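Local structure of uncharacterized protein (Legionella pneumophila subsp. pneumophila, 4HFV) at residues Val7-Leu12 and Lys58-Leu63; Ser15-Ile20 and Asp36-Ser41; Leu80-Arg85 and Asn116-Glu121. The protein is of unknown molecular function but is probably an effector delivered into the host cell by the Dot/Icm type IV secretion system. All coordinates share one frame; numbering follows the deposited sequence. Where two conformers were deposited one is given.

Interaction 1. Residues Val7-Leu12 and Lys58-Leu63; sequences VAYEKL and KTIELL
Tyr9, in the first turn of helix 9-27, and Ile60, on helix 49-64, form the nearest CA pair of the two segments, 9.3 Å apart. Ala8 is the N-cap residue of the first helix, and its O accepts the backbone bond from Leu12 N at 3.0 Å. At this separation the long side chain of Tyr9 does most of the bridging to Ile60 and Leu63. Its CB is directed toward the second helix, and with CG anti to the backbone N (chi1 176°) the ring extends that way, carrying the phenol oxygen to the helix surface. There Tyr9 OH lies 3.1 Å from Ile60 O, which sits at the ring edge near its plane, while the hydroxyl's hydrogen bond is made with OD1 of Asp64, the residue after Leu63. Methyl CG2 of Ile60 touches the same oxygen, Tyr9 OH, at 3.6 Å. Leu63 meets both the hydroxyl and the ring: its CB lies 3.7 Å from Tyr9 OH, and its CD1 approaches Tyr9 CE1 at 3.9 Å, oblique to the ring. Tyr9 is buried, its hydroxyl lying beside Ile60 O and the carbons of Ile60 and Leu63. Helix 70-90 packs alongside, Lys73 and Leu77 touching Tyr9, and Phe133 of helix 120-136 lies against Leu63, placing this helix-helix contact within an all-helical bundle.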
loop_
_atom_site.group_PDB
_atom_site.type_symbol
_atom_site.label_atom_id
_atom_site.label_comp_id
_atom_site.label_asym_id
_atom_site.label_seq_id
_atom_site.Cartn_x
_atom_site.Cartn_y
_atom_site.Cartn_z
ATOM N N VAL A 7 12.021 3.688 -20.612
ATOM C CA VAL A 7 12.139 4.255 -21.950
ATOM C C VAL A 7 11.602 5.688 -21.921
ATOM O O VAL A 7 10.514 5.905 -21.416
ATOM C CB VAL A 7 11.307 3.464 -22.996
ATOM C CG1 VAL A 7 11.495 4.082 -24.405
ATOM C CG2 VAL A 7 11.704 1.991 -23.008
ATOM N N ALA A 8 12.301 6.648 -22.534
ATOM C CA ALA A 8 11.760 8.016 -22.558
ATOM C C ALA A 8 10.327 8.068 -23.117
ATOM O O ALA A 8 9.960 7.311 -24.039
ATOM C CB ALA A 8 12.693 8.985 -23.282
ATOM N N TYR A 9 9.491 8.926 -22.518
ATOM C CA TYR A 9 8.067 8.964 -22.869
ATOM C C TYR A 9 7.773 9.203 -24.380
ATOM O O TYR A 9 6.949 8.491 -24.987
ATOM C CB TYR A 9 7.346 10.033 -22.037
ATOM C CG TYR A 9 5.908 10.191 -22.424
ATOM C CD1 TYR A 9 4.957 9.315 -21.978
ATOM C CD2 TYR A 9 5.509 11.216 -23.278
ATOM C CE1 TYR A 9 3.628 9.443 -22.365
ATOM C CE2 TYR A 9 4.189 11.349 -23.673
ATOM C CZ TYR A 9 3.245 10.461 -23.202
ATOM O OH TYR A 9 1.904 10.595 -23.588
ATOM N N GLU A 10 8.386 10.210 -24.997
ATOM C CA GLU A 10 8.004 10.488 -26.401
ATOM C C GLU A 10 8.289 9.298 -27.304
ATOM O O GLU A 10 7.474 8.941 -28.169
ATOM C CB GLU A 10 8.680 11.723 -26.931
ATOM C CG GLU A 10 8.192 13.027 -26.271
ATOM C CD GLU A 10 6.688 13.281 -26.468
ATOM O OE1 GLU A 10 6.169 12.971 -27.559
ATOM O OE2 GLU A 10 6.026 13.806 -25.532
ATOM N N LYS A 11 9.458 8.700 -27.105
ATOM C CA LYS A 11 9.886 7.560 -27.881
ATOM C C LYS A 11 8.922 6.395 -27.682
ATOM O O LYS A 11 8.457 5.779 -28.668
ATOM C CB LYS A 11 11.291 7.151 -27.482
ATOM C CG LYS A 11 11.878 6.088 -28.377
ATOM C CD LYS A 11 12.646 5.095 -27.574
ATOM C CE LYS A 11 14.024 4.875 -28.138
ATOM N NZ LYS A 11 14.094 3.677 -29.032
ATOM N N LEU A 12 8.558 6.117 -26.432
ATOM C CA LEU A 12 7.665 5.001 -26.134
ATOM C C LEU A 12 6.280 5.232 -26.715
ATOM O O LEU A 12 5.660 4.316 -27.264
ATOM C CB LEU A 12 7.584 4.764 -24.595
ATOM C CG LEU A 12 6.719 3.575 -24.181
ATOM C CD1 LEU A 12 7.102 2.267 -24.861
ATOM C CD2 LEU A 12 6.747 3.398 -22.648
ATOM N N LYS A 58 -5.806 6.221 -24.346
ATOM C CA LYS A 58 -6.345 7.202 -23.398
ATOM C C LYS A 58 -5.249 7.651 -22.421
ATOM O O LYS A 58 -5.140 8.835 -22.081
ATOM C CB LYS A 58 -7.528 6.663 -22.603
ATOM C CG LYS A 58 -8.127 7.640 -21.660
ATOM C CD LYS A 58 -8.719 8.885 -22.323
ATOM C CE LYS A 58 -9.774 8.519 -23.345
ATOM N NZ LYS A 58 -10.408 9.764 -23.908
ATOM N N THR A 59 -4.440 6.705 -22.001
ATOM C CA THR A 59 -3.319 7.002 -21.100
ATOM C C THR A 59 -2.409 8.016 -21.765
ATOM O O THR A 59 -2.062 9.025 -21.159
ATOM C CB THR A 59 -2.612 5.699 -20.643
ATOM O OG1 THR A 59 -3.483 5.011 -19.751
ATOM C CG2 THR A 59 -1.285 5.935 -19.950
ATOM N N ILE A 60 -2.044 7.781 -23.024
ATOM C CA ILE A 60 -1.199 8.714 -23.737
ATOM C C ILE A 60 -1.803 10.116 -23.879
ATOM O O ILE A 60 -1.124 11.117 -23.655
ATOM C CB ILE A 60 -0.865 8.154 -25.129
ATOM C CG1 ILE A 60 0.195 7.045 -25.019
ATOM C CG2 ILE A 60 -0.396 9.245 -26.000
ATOM C CD1 ILE A 60 0.241 6.102 -26.280
ATOM N N GLU A 61 -3.081 10.196 -24.253
ATOM C CA GLU A 61 -3.797 11.488 -24.337
ATOM C C GLU A 61 -3.762 12.240 -22.978
ATOM O O GLU A 61 -3.589 13.472 -22.902
ATOM C CB GLU A 61 -5.256 11.207 -24.745
ATOM C CG GLU A 61 -6.163 12.445 -24.955
ATOM C CD GLU A 61 -7.667 12.089 -24.998
ATOM O OE1 GLU A 61 -8.014 10.901 -25.152
ATOM O OE2 GLU A 61 -8.520 12.993 -24.865
ATOM N N LEU A 62 -3.948 11.513 -21.893
ATOM C CA LEU A 62 -4.055 12.167 -20.583
ATOM C C LEU A 62 -2.672 12.658 -20.136
ATOM O O LEU A 62 -2.512 13.783 -19.647
ATOM C CB LEU A 62 -4.692 11.231 -19.540
ATOM C CG LEU A 62 -6.198 10.909 -19.725
ATOM C CD1 LEU A 62 -6.652 9.761 -18.804
ATOM C CD2 LEU A 62 -7.057 12.133 -19.526
ATOM N N LEU A 63 -1.663 11.821 -20.315
ATOM C CA LEU A 63 -0.301 12.251 -20.000
ATOM C C LEU A 63 0.113 13.455 -20.844
ATOM O O LEU A 63 0.714 14.396 -20.326
ATOM C CB LEU A 63 0.673 11.077 -20.154
ATOM C CG LEU A 63 0.446 9.952 -19.145
ATOM C CD1 LEU A 63 1.177 8.715 -19.482
ATOM C CD2 LEU A 63 0.824 10.402 -17.682
#

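Interaction 2. Residues Ser15-Ile20 and Asp36-Ser41; sequences SIRESI and DKLEYS
This contact folds the connection between helices 9-27 and 49-64 back against the first of them: a 3-10 turn containing residues 38-41 plugs Leu38 onto the helix beside Arg17 and Ile20. The CA atoms of Arg17 and Leu38 are 8.2 Å apart, the nearest CA pair. Leu38 is buried and directed at the helix, a chi1 of -163° setting its CG on the far side from its own N, and one isobutyl group serves two unlike neighbours. Its CD2 methyl sits over one face of the Arg17 guanidinium, 3.5 Å above the plane and displaced toward the rim, so that Leu38 CD2 is 3.7 Å from Arg17 NH1. Next to it, branch methyl CG2 of Ile20 packs on Leu38 CG at 4.1 Å, a purely apolar contact. Ile21 and Ile24, further along the same helix, and Ile33 of the loop also touch Leu38, so the leucine is set in a largely aliphatic pocket roofed on one side by a charged group. Ile20 in turn touches Val53 and Leu57 of helix 49-64, joining the plug to the helix that follows the loop.

The Arg17 chain bends at chi3 (44°), turning its flat end across the leucine. Two bonds, one to the loop backbone and one to a water, probably limit its rotation: NH2 bonds to the backbone oxygen of Glu35, and NH1 uses a water in the guanidinium plane. That water accepts from both segments, lying 3.1 Å from Arg17 NH1 and 2.9 Å from Leu38 N.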
loop_
_atom_site.group_PDB
_atom_site.type_symbol
_atom_site.label_atom_id
_atom_site.label_comp_id
_atom_site.label_asym_id
_atom_site.label_seq_id
_atom_site.Cartn_x
_atom_site.Cartn_y
_atom_site.Cartn_z
ATOM N N SER A 15 6.491 4.447 -30.341
ATOM C CA SER A 15 6.576 3.070 -30.804
ATOM C C SER A 15 5.290 2.344 -30.474
ATOM O O SER A 15 4.886 1.459 -31.213
ATOM C CB SER A 15 7.817 2.339 -30.249
ATOM O OG SER A 15 7.700 2.179 -28.881
ATOM N N ILE A 16 4.592 2.744 -29.409
ATOM C CA ILE A 16 3.329 2.101 -29.099
ATOM C C ILE A 16 2.301 2.475 -30.167
ATOM O O ILE A 16 1.510 1.646 -30.599
ATOM C CB ILE A 16 2.835 2.483 -27.680
ATOM C CG1 ILE A 16 3.652 1.732 -26.621
ATOM C CG2 ILE A 16 1.331 2.182 -27.507
ATOM C CD1 ILE A 16 3.395 2.241 -25.263
ATOM N N ARG A 17 2.314 3.735 -30.590
ATOM C CA ARG A 17 1.371 4.181 -31.597
ATOM C C ARG A 17 1.706 3.402 -32.890
ATOM O O ARG A 17 0.792 2.985 -33.611
ATOM C CB ARG A 17 1.458 5.703 -31.814
ATOM C CG ARG A 17 0.805 6.540 -30.682
ATOM C CD ARG A 17 0.820 8.051 -30.955
ATOM N NE ARG A 17 0.437 8.293 -32.335
ATOM C CZ ARG A 17 -0.810 8.529 -32.756
ATOM N NH1 ARG A 17 -1.819 8.650 -31.898
ATOM N NH2 ARG A 17 -1.045 8.653 -34.056
ATOM N N GLU A 18 2.998 3.175 -33.160
ATOM C CA GLU A 18 3.365 2.484 -34.399
ATOM C C GLU A 18 2.848 1.036 -34.350
ATOM O O GLU A 18 2.299 0.536 -35.365
ATOM C CB GLU A 18 4.856 2.499 -34.684
ATOM C CG GLU A 18 5.225 1.870 -36.093
ATOM C CD GLU A 18 4.345 2.346 -37.288
ATOM O OE1 GLU A 18 4.053 3.560 -37.404
ATOM O OE2 GLU A 18 3.940 1.493 -38.125
ATOM N N SER A 19 2.992 0.379 -33.202
ATOM C CA SER A 19 2.540 -1.002 -33.084
ATOM C C SER A 19 1.010 -1.109 -33.193
ATOM O O SER A 19 0.471 -2.108 -33.682
ATOM C CB SER A 19 3.077 -1.631 -31.795
ATOM O OG SER A 19 4.503 -1.625 -31.809
ATOM N N ILE A 20 0.307 -0.076 -32.768
ATOM C CA ILE A 20 -1.156 -0.100 -32.838
ATOM C C ILE A 20 -1.580 -0.000 -34.301
ATOM O O ILE A 20 -2.446 -0.754 -34.787
ATOM C CB ILE A 20 -1.754 1.002 -32.003
ATOM C CG1 ILE A 20 -1.596 0.654 -30.516
ATOM C CG2 ILE A 20 -3.240 1.230 -32.362
ATOM C CD1 ILE A 20 -1.906 1.819 -29.572
ATOM N N ASP A 36 -4.457 12.058 -35.697
ATOM C CA ASP A 36 -4.846 12.542 -34.369
ATOM C C ASP A 36 -6.119 11.851 -33.823
ATOM O O ASP A 36 -6.638 12.229 -32.764
ATOM C CB ASP A 36 -4.928 14.077 -34.337
ATOM C CG ASP A 36 -6.299 14.603 -34.676
ATOM O OD1 ASP A 36 -6.708 14.435 -35.848
ATOM O OD2 ASP A 36 -6.960 15.196 -33.775
ATOM N N LYS A 37 -6.587 10.804 -34.514
ATOM C CA LYS A 37 -7.773 10.054 -34.068
ATOM C C LYS A 37 -7.593 8.538 -34.196
ATOM O O LYS A 37 -8.460 7.821 -34.678
ATOM C CB LYS A 37 -9.014 10.519 -34.837
ATOM C CG LYS A 37 -9.536 11.887 -34.386
ATOM C CD LYS A 37 -10.322 12.598 -35.479
ATOM C CE LYS A 37 -11.226 13.690 -34.890
ATOM N NZ LYS A 37 -12.008 14.402 -35.946
ATOM N N LEU A 38 -6.472 8.045 -33.717
ATOM C CA LEU A 38 -6.171 6.632 -33.857
ATOM C C LEU A 38 -7.251 5.747 -33.225
ATOM O O LEU A 38 -7.530 4.661 -33.710
ATOM C CB LEU A 38 -4.817 6.368 -33.245
ATOM C CG LEU A 38 -4.099 5.095 -33.580
ATOM C CD1 LEU A 38 -4.176 4.784 -35.104
ATOM C CD2 LEU A 38 -2.686 5.281 -33.107
ATOM N N GLU A 39 -7.894 6.227 -32.162
ATOM C CA GLU A 39 -8.904 5.419 -31.482
ATOM C C GLU A 39 -10.089 5.016 -32.361
ATOM O O GLU A 39 -10.698 3.985 -32.106
ATOM C CB GLU A 39 -9.414 6.062 -30.150
ATOM C CG GLU A 39 -9.383 7.570 -30.042
ATOM C CD GLU A 39 -7.979 8.128 -29.821
ATOM O OE1 GLU A 39 -7.436 8.686 -30.771
ATOM O OE2 GLU A 39 -7.411 8.039 -28.716
ATOM N N TYR A 40 -10.406 5.818 -33.369
ATOM C CA TYR A 40 -11.506 5.525 -34.296
ATOM C C TYR A 40 -11.255 4.264 -35.155
ATOM O O TYR A 40 -12.192 3.694 -35.717
ATOM C CB TYR A 40 -11.754 6.727 -35.220
ATOM C CG TYR A 40 -12.262 7.982 -34.511
ATOM C CD1 TYR A 40 -12.817 7.925 -33.232
ATOM C CD2 TYR A 40 -12.195 9.221 -35.131
ATOM C CE1 TYR A 40 -13.291 9.081 -32.595
ATOM C CE2 TYR A 40 -12.662 10.371 -34.505
ATOM C CZ TYR A 40 -13.209 10.295 -33.244
ATOM O OH TYR A 40 -13.654 11.446 -32.636
ATOM N N SER A 41 -9.987 3.859 -35.256
ATOM C CA SER A 41 -9.593 2.692 -36.054
ATOM C C SER A 41 -9.537 1.427 -35.223
ATOM O O SER A 41 -9.260 0.341 -35.727
ATOM C CB SER A 41 -8.221 2.933 -36.707
ATOM O OG SER A 41 -8.326 4.014 -37.620
HETATM O O HOH W 1 -4.743 9.551 -31.935
#

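Interaction 3. Residues Leu80-Arg85 and Asn116-Glu121; sequences LAYYIR and NNPNRE
Tyr82 and Pro118 form the direct apolar contact between helix 70-90 and the loop leading into helix 120-136. The tyrosine side chain and the proline ring approach from opposite directions. Pro118 CG lies 3.5 Å from Tyr82 CE2, and Pro118 CD follows at 3.7 Å from the same Tyr82 CE2. The proline methylenes meet the phenol along its CD2-CE2 bond, obliquely to its ring. A chi1 of -169° swings the Tyr82 ring away from the backbone N and toward the loop, spanning a 9.3 Å gap between the CA atoms of Tyr82 and Pro118.

Beside this apolar pair runs a hydrated polar link. Arg85, one helical turn on from Tyr82, stretches out with its first three side-chain torsions near 180° and faces the Asn117 amide across two waters. One water accepts from Arg85 NH1 at 3.0 Å and donates to Asn117 OD1 at 3.1 Å. The other accepts from Arg85 NH2 at 2.9 Å and, weakly, from Asn117 ND2. Both ends of the amide are thereby matched to the two terminal nitrogens of the guanidinium.

Further out, Arg85 NE bonds to Thr107 OG1, which probably helps to fix the guanidinium, while Asn117 ND2 donates to the backbone oxygen of Asn113, its stronger polar partner. Leu123 of helix 120-136 touches both Tyr82 and Pro118. Just past the proline, Asn119 is the N-cap of that helix, its OD1 accepting from Asp122 N.

The chemistry thus divides in two: loop and helix meet directly through carbon packing, whereas the guanidinium and the amide, whose side chains do not touch, meet through two waters, one of them held to the amide by a weak bond.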
loop_
_atom_site.group_PDB
_atom_site.type_symbol
_atom_site.label_atom_id
_atom_site.label_comp_id
_atom_site.label_asym_id
_atom_site.label_seq_id
_atom_site.Cartn_x
_atom_site.Cartn_y
_atom_site.Cartn_z
ATOM N N LEU A 80 2.264 0.877 -17.758
ATOM C CA LEU A 80 1.098 0.331 -18.441
ATOM C C LEU A 80 1.492 -0.630 -19.565
ATOM O O LEU A 80 0.820 -1.639 -19.766
ATOM C CB LEU A 80 0.265 1.444 -19.049
ATOM C CG LEU A 80 -1.008 1.016 -19.757
ATOM C CD1 LEU A 80 -1.919 0.230 -18.835
ATOM C CD2 LEU A 80 -1.682 2.279 -20.262
ATOM N N ALA A 81 2.545 -0.304 -20.316
ATOM C CA ALA A 81 2.948 -1.190 -21.403
ATOM C C ALA A 81 3.385 -2.504 -20.793
ATOM O O ALA A 81 2.999 -3.571 -21.278
ATOM C CB ALA A 81 4.077 -0.594 -22.260
ATOM N N TYR A 82 4.191 -2.422 -19.731
ATOM C CA TYR A 82 4.668 -3.632 -19.069
ATOM C C TYR A 82 3.507 -4.457 -18.545
ATOM O O TYR A 82 3.468 -5.656 -18.740
ATOM C CB TYR A 82 5.626 -3.296 -17.929
ATOM C CG TYR A 82 6.326 -4.529 -17.422
ATOM C CD1 TYR A 82 5.729 -5.309 -16.457
ATOM C CD2 TYR A 82 7.552 -4.952 -17.963
ATOM C CE1 TYR A 82 6.339 -6.450 -15.982
ATOM C CE2 TYR A 82 8.168 -6.099 -17.507
ATOM C CZ TYR A 82 7.545 -6.842 -16.513
ATOM O OH TYR A 82 8.108 -7.984 -16.006
ATOM N N TYR A 83 2.549 -3.795 -17.901
ATOM C CA TYR A 83 1.360 -4.465 -17.365
ATOM C C TYR A 83 0.532 -5.157 -18.456
ATOM O O TYR A 83 0.093 -6.304 -18.317
ATOM C CB TYR A 83 0.523 -3.415 -16.593
ATOM C CG TYR A 83 -0.718 -3.931 -15.874
ATOM C CD1 TYR A 83 -0.667 -5.006 -15.001
ATOM C CD2 TYR A 83 -1.942 -3.284 -16.040
ATOM C CE1 TYR A 83 -1.820 -5.420 -14.325
ATOM C CE2 TYR A 83 -3.077 -3.690 -15.402
ATOM C CZ TYR A 83 -3.030 -4.751 -14.554
ATOM O OH TYR A 83 -4.206 -5.137 -13.947
ATOM N N ILE A 84 0.274 -4.453 -19.544
ATOM C CA ILE A 84 -0.516 -5.071 -20.600
ATOM C C ILE A 84 0.245 -6.218 -21.233
ATOM O O ILE A 84 -0.342 -7.253 -21.539
ATOM C CB ILE A 84 -0.939 -4.060 -21.674
ATOM C CG1 ILE A 84 -2.099 -3.220 -21.123
ATOM C CG2 ILE A 84 -1.344 -4.809 -22.946
ATOM C CD1 ILE A 84 -2.325 -1.964 -21.878
ATOM N N ARG A 85 1.557 -6.054 -21.428
ATOM C CA ARG A 85 2.406 -7.177 -21.882
ATOM C C ARG A 85 2.229 -8.412 -20.969
ATOM O O ARG A 85 2.037 -9.540 -21.430
ATOM C CB ARG A 85 3.886 -6.750 -21.885
ATOM C CG ARG A 85 4.906 -7.819 -22.341
ATOM C CD ARG A 85 6.295 -7.206 -22.542
ATOM N NE ARG A 85 7.343 -8.184 -22.872
ATOM C CZ ARG A 85 7.983 -8.928 -21.975
ATOM N NH1 ARG A 85 7.684 -8.805 -20.706
ATOM N NH2 ARG A 85 8.956 -9.766 -22.336
ATOM N N ASN A 116 18.262 -5.814 -18.904
ATOM C CA ASN A 116 17.412 -4.647 -18.772
ATOM C C ASN A 116 15.988 -5.150 -18.569
ATOM O O ASN A 116 15.257 -5.371 -19.532
ATOM C CB ASN A 116 17.488 -3.784 -20.038
ATOM C CG ASN A 116 16.745 -2.474 -19.882
ATOM O OD1 ASN A 116 16.793 -1.838 -18.810
ATOM N ND2 ASN A 116 16.037 -2.066 -20.929
ATOM N N ASN A 117 15.612 -5.369 -17.313
ATOM C CA ASN A 117 14.330 -5.998 -16.969
ATOM C C ASN A 117 13.989 -5.647 -15.517
ATOM O O ASN A 117 14.861 -5.639 -14.660
ATOM C CB ASN A 117 14.441 -7.532 -17.129
ATOM C CG ASN A 117 13.287 -8.137 -17.935
ATOM O OD1 ASN A 117 12.168 -8.291 -17.426
ATOM N ND2 ASN A 117 13.566 -8.508 -19.203
ATOM N N PRO A 118 12.710 -5.367 -15.230
ATOM C CA PRO A 118 12.376 -4.767 -13.952
ATOM C C PRO A 118 12.608 -5.728 -12.812
ATOM O O PRO A 118 12.132 -6.842 -12.902
ATOM C CB PRO A 118 10.853 -4.475 -14.080
ATOM C CG PRO A 118 10.575 -4.458 -15.484
ATOM C CD PRO A 118 11.575 -5.368 -16.152
ATOM N N ASN A 119 13.313 -5.296 -11.771
ATOM C CA ASN A 119 13.355 -6.026 -10.525
ATOM C C ASN A 119 12.107 -5.693 -9.687
ATOM O O ASN A 119 11.206 -4.992 -10.156
ATOM C CB ASN A 119 14.667 -5.784 -9.764
ATOM C CG ASN A 119 14.867 -4.346 -9.350
ATOM O OD1 ASN A 119 13.916 -3.609 -9.062
ATOM N ND2 ASN A 119 16.126 -3.936 -9.306
ATOM N N ARG A 120 12.021 -6.247 -8.479
ATOM C CA ARG A 120 10.807 -6.094 -7.670
ATOM C C ARG A 120 10.572 -4.638 -7.314
ATOM O O ARG A 120 9.425 -4.150 -7.229
ATOM C CB ARG A 120 10.950 -6.879 -6.365
ATOM C CG ARG A 120 10.734 -8.351 -6.524
ATOM C CD ARG A 120 10.716 -9.024 -5.149
ATOM N NE ARG A 120 12.039 -9.034 -4.533
ATOM C CZ ARG A 120 12.882 -10.066 -4.582
ATOM N NH1 ARG A 120 14.069 -9.987 -4.005
ATOM N NH2 ARG A 120 12.543 -11.182 -5.209
ATOM N N GLU A 121 11.678 -3.961 -7.049
ATOM C CA GLU A 121 11.651 -2.569 -6.679
ATOM C C GLU A 121 11.065 -1.778 -7.856
ATOM O O GLU A 121 10.077 -1.049 -7.704
ATOM C CB GLU A 121 13.076 -2.135 -6.326
ATOM C CG GLU A 121 13.756 -3.074 -5.305
ATOM C CD GLU A 121 14.827 -3.996 -5.910
ATOM O OE1 GLU A 121 15.978 -3.521 -6.086
ATOM O OE2 GLU A 121 14.525 -5.192 -6.186
HETATM O O HOH W 2 11.400 -10.574 -20.897
HETATM O O HOH W 3 9.709 -9.716 -18.627
#

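Overall arrangement
The three contacts lie in one all-helical chain and touch in pairs. Interactions 1 and 2 share helix 9-27 and have centres about 12 Å apart; along the sequence, interaction 2 is nested inside the loop that interaction 1 closes, and Ile60 CD1 meets Ile16 CG2 between them. Interaction 3 comes afterwards in series, its centre about 15 Å from that of interaction 1 and about 22 Å from that of interaction 2. Helix 70-90 links it to the others, Leu80 packing on Thr59 and Ala81 on Ile16. Together they tie helices 9-27, 49-64, 70-90 and 120-136 into one body, away from the succinate-binding residues Ser169, His173 and Arg176 on helix 161-188.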